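Local coordinates for protein glycosyl transferase family 8 (Streptococcus pneumoniae, PDB 5GVV) that transfers galactose from UDP-galactose to the terminal glucose of the already glycosylated serine-rich repeat protein PsrP, in the third step of its O-glycosylation, at residues A7-G12 against V102-S107; Y37-D42 against P94-E99. All coordinates share one frame; numbering follows the deposited sequence.

Contact 1 (A7-G12 against V102-S107). With MN (manganese (II) ion), chain C; UDP (uridine-5'-diphosphate), chain D.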
ATOM      1  N   ALA A   7      -9.133 -21.765  10.642  1.00 20.59           N
ATOM      2  CA  ALA A   7      -7.775 -21.217  10.729  1.00 17.81           C
ATOM      3  C   ALA A   7      -7.081 -21.066   9.369  1.00 18.37           C
ATOM      4  O   ALA A   7      -7.009 -22.019   8.579  1.00 18.59           O
ATOM      5  CB  ALA A   7      -6.926 -22.063  11.660  1.00 20.31           C
ATOM      6  N   VAL A   8      -6.557 -19.867   9.116  1.00 15.13           N
ATOM      7  CA  VAL A   8      -5.898 -19.537   7.852  1.00 14.45           C
ATOM      8  C   VAL A   8      -4.614 -18.765   8.146  1.00 14.75           C
ATOM      9  O   VAL A   8      -4.597 -17.906   9.032  1.00 13.94           O
ATOM     10  CB  VAL A   8      -6.811 -18.667   6.965  1.00 12.98           C
ATOM     11  CG1 VAL A   8      -6.102 -18.277   5.666  1.00 11.79           C
ATOM     12  CG2 VAL A   8      -8.111 -19.393   6.658  1.00 14.92           C
ATOM     13  N   VAL A   9      -3.536 -19.066   7.425  1.00 14.87           N
ATOM     14  CA  VAL A   9      -2.274 -18.367   7.676  1.00 14.79           C
ATOM     15  C   VAL A   9      -1.675 -17.749   6.409  1.00 14.32           C
ATOM     16  O   VAL A   9      -1.592 -18.405   5.364  1.00 14.96           O
ATOM     17  CB  VAL A   9      -1.245 -19.269   8.426  1.00 16.02           C
ATOM     18  CG1 VAL A   9      -1.016 -20.575   7.688  1.00 18.37           C
ATOM     19  CG2 VAL A   9       0.063 -18.533   8.633  1.00 17.37           C
ATOM     20  N   PHE A  10      -1.312 -16.469   6.496  1.00 12.11           N
ATOM     21  CA  PHE A  10      -0.562 -15.795   5.437  1.00 12.60           C
ATOM     22  C   PHE A  10       0.830 -15.475   5.967  1.00 15.25           C
ATOM     23  O   PHE A  10       1.068 -15.530   7.180  1.00 17.37           O
ATOM     24  CB  PHE A  10      -1.227 -14.475   5.024  1.00 13.46           C
ATOM     25  CG  PHE A  10      -2.572 -14.630   4.362  1.00 11.91           C
ATOM     26  CD1 PHE A  10      -3.728 -14.733   5.126  1.00 13.00           C
ATOM     27  CD2 PHE A  10      -2.685 -14.628   2.976  1.00 13.52           C
ATOM     28  CE1 PHE A  10      -4.973 -14.862   4.519  1.00 14.28           C
ATOM     29  CE2 PHE A  10      -3.926 -14.751   2.359  1.00 11.31           C
ATOM     30  CZ  PHE A  10      -5.070 -14.868   3.136  1.00 11.61           C
ATOM     31  N   ALA A  11       1.742 -15.124   5.066  1.00 15.12           N
ATOM     32  CA  ALA A  11       3.103 -14.743   5.447  1.00 14.54           C
ATOM     33  C   ALA A  11       3.608 -13.663   4.502  1.00 21.11           C
ATOM     34  O   ALA A  11       3.612 -13.855   3.284  1.00 18.84           O
ATOM     35  CB  ALA A  11       4.021 -15.948   5.399  1.00 19.23           C
ATOM     36  N   GLY A  12       4.034 -12.526   5.045  1.00 16.22           N
ATOM     37  CA  GLY A  12       4.511 -11.456   4.191  1.00 16.60           C
ATOM     38  C   GLY A  12       5.047 -10.259   4.945  1.00 18.37           C
ATOM     39  O   GLY A  12       4.723 -10.056   6.121  1.00 18.76           O
ATOM     40  N   VAL A 102      -4.786 -26.191   9.396  1.00 19.39           N
ATOM     41  CA  VAL A 102      -4.759 -24.796   8.971  1.00 16.49           C
ATOM     42  C   VAL A 102      -4.509 -24.682   7.461  1.00 15.57           C
ATOM     43  O   VAL A 102      -3.825 -25.522   6.866  1.00 18.37           O
ATOM     44  CB  VAL A 102      -3.709 -23.990   9.784  1.00 16.78           C
ATOM     45  CG1 VAL A 102      -2.317 -24.560   9.589  1.00 16.18           C
ATOM     46  CG2 VAL A 102      -3.748 -22.505   9.425  1.00 13.75           C
ATOM     47  N   LEU A 103      -5.091 -23.664   6.835  1.00 14.82           N
ATOM     48  CA  LEU A 103      -4.868 -23.411   5.414  1.00 14.11           C
ATOM     49  C   LEU A 103      -3.858 -22.286   5.215  1.00 15.71           C
ATOM     50  O   LEU A 103      -4.144 -21.129   5.543  1.00 13.48           O
ATOM     51  CB  LEU A 103      -6.181 -23.030   4.730  1.00 13.86           C
ATOM     52  CG  LEU A 103      -6.070 -22.625   3.257  1.00 14.85           C
ATOM     53  CD1 LEU A 103      -5.600 -23.813   2.413  1.00 15.13           C
ATOM     54  CD2 LEU A 103      -7.394 -22.086   2.745  1.00 12.86           C
ATOM     55  N   TYR A 104      -2.678 -22.614   4.689  1.00 13.77           N
ATOM     56  CA  TYR A 104      -1.725 -21.574   4.302  1.00 14.88           C
ATOM     57  C   TYR A 104      -2.055 -21.006   2.922  1.00 16.17           C
ATOM     58  O   TYR A 104      -2.413 -21.747   2.003  1.00 13.23           O
ATOM     59  CB  TYR A 104      -0.273 -22.081   4.312  1.00 14.82           C
ATOM     60  CG  TYR A 104       0.645 -21.116   3.599  1.00 17.56           C
ATOM     61  CD1 TYR A 104       1.118 -19.977   4.241  1.00 16.25           C
ATOM     62  CD2 TYR A 104       0.997 -21.311   2.266  1.00 17.04           C
ATOM     63  CE1 TYR A 104       1.933 -19.069   3.583  1.00 17.61           C
ATOM     64  CE2 TYR A 104       1.808 -20.409   1.600  1.00 18.67           C
ATOM     65  CZ  TYR A 104       2.273 -19.291   2.263  1.00 20.60           C
ATOM     66  OH  TYR A 104       3.084 -18.393   1.598  1.00 19.06           O
ATOM     67  N   LEU A 105      -1.924 -19.692   2.772  1.00 13.15           N
ATOM     68  CA  LEU A 105      -2.116 -19.072   1.461  1.00 12.79           C
ATOM     69  C   LEU A 105      -1.000 -18.091   1.132  1.00 12.32           C
ATOM     70  O   LEU A 105      -0.599 -17.288   1.981  1.00 13.66           O
ATOM     71  CB  LEU A 105      -3.460 -18.341   1.395  1.00 10.39           C
ATOM     72  CG  LEU A 105      -4.749 -19.134   1.597  1.00 13.82           C
ATOM     73  CD1 LEU A 105      -5.947 -18.203   1.704  1.00 13.78           C
ATOM     74  CD2 LEU A 105      -4.961 -20.132   0.477  1.00 11.60           C
ATOM     75  N   ASP A 106      -0.504 -18.149  -0.101  1.00 12.82           N
ATOM     76  CA  ASP A 106       0.347 -17.088  -0.631  1.00 14.74           C
ATOM     77  C   ASP A 106      -0.476 -15.795  -0.642  1.00 13.38           C
ATOM     78  O   ASP A 106      -1.696 -15.831  -0.463  1.00 11.97           O
ATOM     79  CB  ASP A 106       0.780 -17.425  -2.056  1.00 15.27           C
ATOM     80  CG  ASP A 106       2.168 -18.054  -2.130  1.00 18.35           C
ATOM     81  OD1 ASP A 106       2.702 -18.483  -1.084  1.00 16.66           O
ATOM     82  OD2 ASP A 106       2.715 -18.134  -3.255  1.00 14.30           O
ATOM     83  N   SER A 107       0.171 -14.655  -0.865  1.00 12.29           N
ATOM     84  CA  SER A 107      -0.559 -13.391  -0.877  1.00 12.41           C
ATOM     85  C   SER A 107      -0.627 -12.772  -2.268  1.00 13.90           C
ATOM     86  O   SER A 107      -1.180 -11.679  -2.437  1.00 12.00           O
ATOM     87  CB  SER A 107       0.069 -12.410   0.102  1.00 15.71           C
ATOM     88  OG  SER A 107       1.441 -12.265  -0.196  1.00 22.22           O
TER
HETATM   89 MN    MN C 501       2.473 -17.000  -4.965  1.00 32.61          MN
HETATM   90  N1  UDP D 502       6.543 -12.407  -0.318  1.00 27.81           N
HETATM   91  C2  UDP D 502       6.598 -11.252   0.438  1.00 25.27           C
HETATM   92  N3  UDP D 502       7.234 -10.123  -0.043  1.00 25.22           N
HETATM   93  C4  UDP D 502       7.824 -10.146  -1.292  1.00 29.07           C
HETATM   94  C5  UDP D 502       7.763 -11.312  -2.055  1.00 28.52           C
HETATM   95  C6  UDP D 502       7.221 -12.473  -1.506  1.00 27.23           C
HETATM   96  O2  UDP D 502       6.075 -11.233   1.549  1.00 25.44           O
HETATM   97  O4  UDP D 502       8.389  -9.135  -1.723  1.00 23.68           O
HETATM   98  C1' UDP D 502       5.851 -13.594   0.232  1.00 28.47           C
HETATM   99  C2' UDP D 502       4.391 -13.569  -0.192  1.00 26.04           C
HETATM  100  O2' UDP D 502       3.578 -14.125   0.817  1.00 25.45           O
HETATM  101  C3' UDP D 502       4.359 -14.477  -1.400  1.00 24.65           C
HETATM  102  C4' UDP D 502       5.443 -15.492  -1.062  1.00 29.91           C
HETATM  103  O4' UDP D 502       6.407 -14.786  -0.301  1.00 30.58           O
HETATM  104  O3' UDP D 502       3.087 -15.071  -1.555  1.00 23.97           O
HETATM  105  C5' UDP D 502       6.076 -16.114  -2.304  1.00 28.80           C
HETATM  106  O5' UDP D 502       6.151 -15.129  -3.313  1.00 27.47           O
HETATM  107  PA  UDP D 502       5.420 -15.403  -4.715  1.00 25.16           P
HETATM  108  O1A UDP D 502       3.986 -15.590  -4.412  1.00 17.64           O
HETATM  109  O2A UDP D 502       5.649 -14.279  -5.653  1.00 25.77           O
HETATM  110  O3A UDP D 502       6.083 -16.762  -5.288  1.00 30.19           O
HETATM  111  PB  UDP D 502       5.363 -17.701  -6.389  1.00 28.27           P
HETATM  112  O1B UDP D 502       6.042 -19.015  -6.463  1.00 31.12           O
HETATM  113  O2B UDP D 502       5.479 -17.039  -7.709  1.00 21.93           O
HETATM  114  O3B UDP D 502       3.933 -17.888  -6.040  1.00 19.02           O
HETATM  115  O   HOH W   1       1.167 -15.465   2.313  1.00 12.64           O
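Phe10 and Leu105 swing their side chains to the same side, each with CG opposite its own carbonyl carbon (chi1 -66° and -61°), a matching turn that lays the ring and the leucine branch alongside one another, Phe10 CZ 3.7 Å from Leu105 CD1. Val8 CG1 crosses to that same Leu105 methyl. On the other face Val9 CG1 fits between Val102 CG2 and Tyr104 CB; the Tyr104 ring then runs forward until Ala11 CB meets its edge.

Between these two layers of side chains the strands run parallel and are paired in register, Val8 with Leu103 and Val9 with Tyr104. Three backbone bonds hold them: Leu103 N to Ala7 O, Val9 N to Leu103 O, and Leu105 N to Val9 O at 2.9 Å. At the carbonyl of Leu105 a water takes over the pairing, accepting from Ala11 N and donating to Leu105 O and to UDP O2'. The nucleotide thus sits where the two strands end, as in GT-A glycosyltransferases. Its ribose is gripped from both segments: Ala11 O accepts a very short bond from O2' (2.5 Å), Ser107 OG donates to O2', and Ser107 N donates to O3' at 3.0 Å. Asp106 OD2 binds manganese at 2.1 Å, alongside Asp108, the other aspartate of the DxD motif, and His227. Tyr104 OH, 2.7 Å from Asp106 OD1, donates to it and probably steadies the metal-binding carboxylate from the second shell.

Strand 34-40 flanks Val8 and Phe10, strand 145-149 borders 102-105 on the far side, and helix 17-30 covers Val8 and Phe10.

Contact 2 (Y37-D42 against P94-E99); sequences YLLNQD and PDFVTE
Over one face of the Tyr37 ring stands Val97 CG2, 3.9 Å from the ring centroid and only 7° off its normal, a well-centred CH-pi contact. At the edge, near the ring plane, lies Glu99 OE1, with the carboxylate turned 68° from the ring. Val97 CG1 takes the same face farther out, 3.8 Å from Tyr37 CE2, so both branches of the valine rest on the tyrosine, CG2 over the middle and CG1 near the phenol end.

The ring reaches the loop because Tyr37 CG lies opposite the carbonyl carbon (chi1 -64°), which sends the phenol from the strand towards residues 97-99. Its hydroxyl donates to Glu99 OE1 over 2.6 Å and meets the syn lone pair of that oxygen, on the side of OE2. The glutamate chain is bent at its second torsion, which folds the carboxylate back to the hydroxyl. Thr98 N also points at Tyr37 OH, nearly straight, but at 3.3 Å this bond is weak.

Farther along the strand, Leu39 and Phe96 make a smaller apolar contact, Leu39 CG coming to 4.1 Å from Phe96 CD1. Cys65 of strand 61-66 touches Tyr37, Leu39 and Phe96 alike, so the loop lies across neighbouring strands of the sheet.

One phenol oxygen therefore serves as donor to a carboxylate and as weak acceptor from the backbone. Lys35, which forms a salt bridge with Glu99 OE2, also reaches that oxygen through a weak bond; its positive charge would be expected to favour an ionised carboxylate, and a charged acceptor fits the short phenol bond.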
ATOM      1  N   TYR A  37      -3.907 -16.051  10.898  1.00 12.74           N
ATOM      2  CA  TYR A  37      -2.562 -15.768  11.385  1.00 14.34           C
ATOM      3  C   TYR A  37      -1.800 -15.043  10.280  1.00 15.43           C
ATOM      4  O   TYR A  37      -1.942 -15.383   9.104  1.00 14.13           O
ATOM      5  CB  TYR A  37      -1.824 -17.063  11.732  1.00 16.20           C
ATOM      6  CG  TYR A  37      -2.421 -17.876  12.861  1.00 14.97           C
ATOM      7  CD1 TYR A  37      -1.844 -17.863  14.125  1.00 16.62           C
ATOM      8  CD2 TYR A  37      -3.539 -18.681  12.661  1.00 16.85           C
ATOM      9  CE1 TYR A  37      -2.369 -18.612  15.162  1.00 18.38           C
ATOM     10  CE2 TYR A  37      -4.074 -19.441  13.702  1.00 19.93           C
ATOM     11  CZ  TYR A  37      -3.481 -19.398  14.950  1.00 20.13           C
ATOM     12  OH  TYR A  37      -3.997 -20.141  15.997  1.00 20.10           O
ATOM     13  N   LEU A  38      -1.007 -14.039  10.643  1.00 14.80           N
ATOM     14  CA  LEU A  38      -0.156 -13.374   9.657  1.00 13.20           C
ATOM     15  C   LEU A  38       1.284 -13.322  10.135  1.00 15.41           C
ATOM     16  O   LEU A  38       1.623 -12.559  11.046  1.00 12.76           O
ATOM     17  CB  LEU A  38      -0.660 -11.963   9.343  1.00 15.67           C
ATOM     18  CG  LEU A  38       0.206 -11.110   8.409  1.00 13.36           C
ATOM     19  CD1 LEU A  38       0.470 -11.845   7.112  1.00 12.37           C
ATOM     20  CD2 LEU A  38      -0.472  -9.772   8.133  1.00 17.18           C
ATOM     21  N   LEU A  39       2.129 -14.145   9.524  1.00 14.72           N
ATOM     22  CA  LEU A  39       3.547 -14.167   9.865  1.00 15.32           C
ATOM     23  C   LEU A  39       4.253 -12.977   9.219  1.00 14.87           C
ATOM     24  O   LEU A  39       4.159 -12.774   8.007  1.00 13.83           O
ATOM     25  CB  LEU A  39       4.185 -15.486   9.420  1.00 16.13           C
ATOM     26  CG  LEU A  39       4.112 -16.649  10.419  1.00 21.29           C
ATOM     27  CD1 LEU A  39       2.679 -17.079  10.662  1.00 17.44           C
ATOM     28  CD2 LEU A  39       4.966 -17.841   9.967  1.00 23.85           C
ATOM     29  N   ASN A  40       4.937 -12.178  10.032  1.00 13.30           N
ATOM     30  CA  ASN A  40       5.613 -10.984   9.529  1.00 16.71           C
ATOM     31  C   ASN A  40       6.693 -10.515  10.494  1.00 18.02           C
ATOM     32  O   ASN A  40       6.780 -11.008  11.617  1.00 15.75           O
ATOM     33  CB  ASN A  40       4.604  -9.852   9.298  1.00 12.64           C
ATOM     34  CG  ASN A  40       4.082  -9.254  10.602  1.00 16.22           C
ATOM     35  OD1 ASN A  40       4.409  -8.117  10.954  1.00 15.83           O
ATOM     36  ND2 ASN A  40       3.255 -10.012  11.317  1.00 15.30           N
ATOM     37  N   GLN A  41       7.509  -9.561  10.053  1.00 16.76           N
ATOM     38  CA  GLN A  41       8.543  -8.981  10.906  1.00 18.34           C
ATOM     39  C   GLN A  41       8.289  -7.508  11.160  1.00 15.21           C
ATOM     40  O   GLN A  41       8.587  -6.998  12.239  1.00 14.19           O
ATOM     41  CB  GLN A  41       9.920  -9.093  10.252  1.00 19.34           C
ATOM     42  CG  GLN A  41      10.430 -10.495   9.994  1.00 26.54           C
ATOM     43  CD  GLN A  41      11.890 -10.491   9.573  1.00 30.18           C
ATOM     44  OE1 GLN A  41      12.210 -10.538   8.385  1.00 32.14           O
ATOM     45  NE2 GLN A  41      12.783 -10.420  10.551  1.00 38.18           N
ATOM     46  N   ASP A  42       7.746  -6.820  10.161  1.00 16.24           N
ATOM     47  CA  ASP A  42       7.772  -5.360  10.179  1.00 15.15           C
ATOM     48  C   ASP A  42       6.444  -4.655   9.907  1.00 15.24           C
ATOM     49  O   ASP A  42       6.434  -3.450   9.662  1.00 16.55           O
ATOM     50  CB  ASP A  42       8.831  -4.858   9.192  1.00 16.54           C
ATOM     51  CG  ASP A  42       8.522  -5.252   7.753  1.00 16.69           C
ATOM     52  OD1 ASP A  42       7.712  -6.183   7.527  1.00 14.46           O
ATOM     53  OD2 ASP A  42       9.102  -4.628   6.842  1.00 20.03           O
ATOM     54  N   PRO A  94       3.966 -24.133  12.408  1.00 24.43           N
ATOM     55  CA  PRO A  94       3.540 -24.824  13.633  1.00 27.04           C
ATOM     56  C   PRO A  94       4.083 -24.198  14.918  1.00 25.88           C
ATOM     57  O   PRO A  94       3.756 -24.672  16.007  1.00 30.76           O
ATOM     58  CB  PRO A  94       4.102 -26.242  13.448  1.00 24.48           C
ATOM     59  CG  PRO A  94       5.291 -26.064  12.579  1.00 28.48           C
ATOM     60  CD  PRO A  94       4.930 -24.940  11.633  1.00 24.69           C
ATOM     61  N   ASP A  95       4.885 -23.144  14.802  1.00 26.57           N
ATOM     62  CA  ASP A  95       5.377 -22.435  15.977  1.00 25.27           C
ATOM     63  C   ASP A  95       4.374 -21.386  16.470  1.00 28.03           C
ATOM     64  O   ASP A  95       4.510 -20.865  17.582  1.00 25.91           O
ATOM     65  CB  ASP A  95       6.733 -21.780  15.687  1.00 26.11           C
ATOM     66  CG  ASP A  95       7.856 -22.794  15.550  1.00 32.07           C
ATOM     67  OD1 ASP A  95       7.806 -23.834  16.241  1.00 33.85           O
ATOM     68  OD2 ASP A  95       8.790 -22.553  14.752  1.00 32.24           O
ATOM     69  N   PHE A  96       3.369 -21.086  15.648  1.00 20.47           N
ATOM     70  CA  PHE A  96       2.376 -20.069  15.989  1.00 20.15           C
ATOM     71  C   PHE A  96       0.946 -20.595  16.041  1.00 19.28           C
ATOM     72  O   PHE A  96       0.165 -20.203  16.909  1.00 20.04           O
ATOM     73  CB  PHE A  96       2.432 -18.911  14.987  1.00 19.63           C
ATOM     74  CG  PHE A  96       3.731 -18.153  15.000  1.00 20.36           C
ATOM     75  CD1 PHE A  96       4.723 -18.444  14.069  1.00 19.44           C
ATOM     76  CD2 PHE A  96       3.960 -17.150  15.936  1.00 18.30           C
ATOM     77  CE1 PHE A  96       5.921 -17.749  14.069  1.00 22.17           C
ATOM     78  CE2 PHE A  96       5.157 -16.448  15.940  1.00 18.30           C
ATOM     79  CZ  PHE A  96       6.139 -16.750  15.005  1.00 21.32           C
ATOM     80  N   VAL A  97       0.596 -21.465  15.096  1.00 20.75           N
ATOM     81  CA  VAL A  97      -0.781 -21.939  14.957  1.00 18.26           C
ATOM     82  C   VAL A  97      -1.111 -23.020  15.986  1.00 19.49           C
ATOM     83  O   VAL A  97      -0.360 -23.983  16.141  1.00 20.45           O
ATOM     84  CB  VAL A  97      -1.039 -22.472  13.531  1.00 20.72           C
ATOM     85  CG1 VAL A  97      -2.500 -22.856  13.357  1.00 18.54           C
ATOM     86  CG2 VAL A  97      -0.642 -21.416  12.502  1.00 19.75           C
ATOM     87  N   THR A  98      -2.236 -22.863  16.682  1.00 19.02           N
ATOM     88  CA  THR A  98      -2.612 -23.777  17.762  1.00 22.06           C
ATOM     89  C   THR A  98      -3.609 -24.826  17.286  1.00 25.81           C
ATOM     90  O   THR A  98      -3.851 -25.822  17.972  1.00 28.96           O
ATOM     91  CB  THR A  98      -3.228 -23.017  18.956  1.00 23.97           C
ATOM     92  OG1 THR A  98      -4.472 -22.422  18.561  1.00 29.51           O
ATOM     93  CG2 THR A  98      -2.286 -21.928  19.435  1.00 23.31           C
ATOM     94  N   GLU A  99      -4.187 -24.602  16.109  1.00 24.17           N
ATOM     95  CA  GLU A  99      -5.156 -25.543  15.559  1.00 26.07           C
ATOM     96  C   GLU A  99      -4.465 -26.749  14.926  1.00 24.67           C
ATOM     97  O   GLU A  99      -3.329 -26.649  14.452  1.00 26.24           O
ATOM     98  CB  GLU A  99      -6.076 -24.855  14.545  1.00 24.45           C
ATOM     99  CG  GLU A  99      -7.088 -23.886  15.162  1.00 21.68           C
ATOM    100  CD  GLU A  99      -6.475 -22.566  15.603  1.00 23.73           C
ATOM    101  OE1 GLU A  99      -5.336 -22.253  15.198  1.00 23.93           O
ATOM    102  OE2 GLU A  99      -7.144 -21.833  16.359  1.00 27.84           O
TER

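Overall arrangement
Contact 1 pairs two neighbouring strands, 6-11 and 101-105, whereas contact 2 sets a loop against the next strand over, 34-40; their centres are about 9 Å apart. Both reach the seven-stranded mixed sheet of the GT-A domain, in which strand 6-11 lies between 34-40 and 101-105. They also meet directly: Val8 O and Phe10 N probably hydrogen-bond to Tyr37 N and O, and Val9 packs on Leu39. Along the chain the order is 7-12, 37-42, 94-99, 102-107, so contact 2 falls wholly between the halves of contact 1. The loop 94-99 leads almost at once into strand 101-105, directly after which come the manganese ligand Asp106 and the nucleotide-binding Ser107.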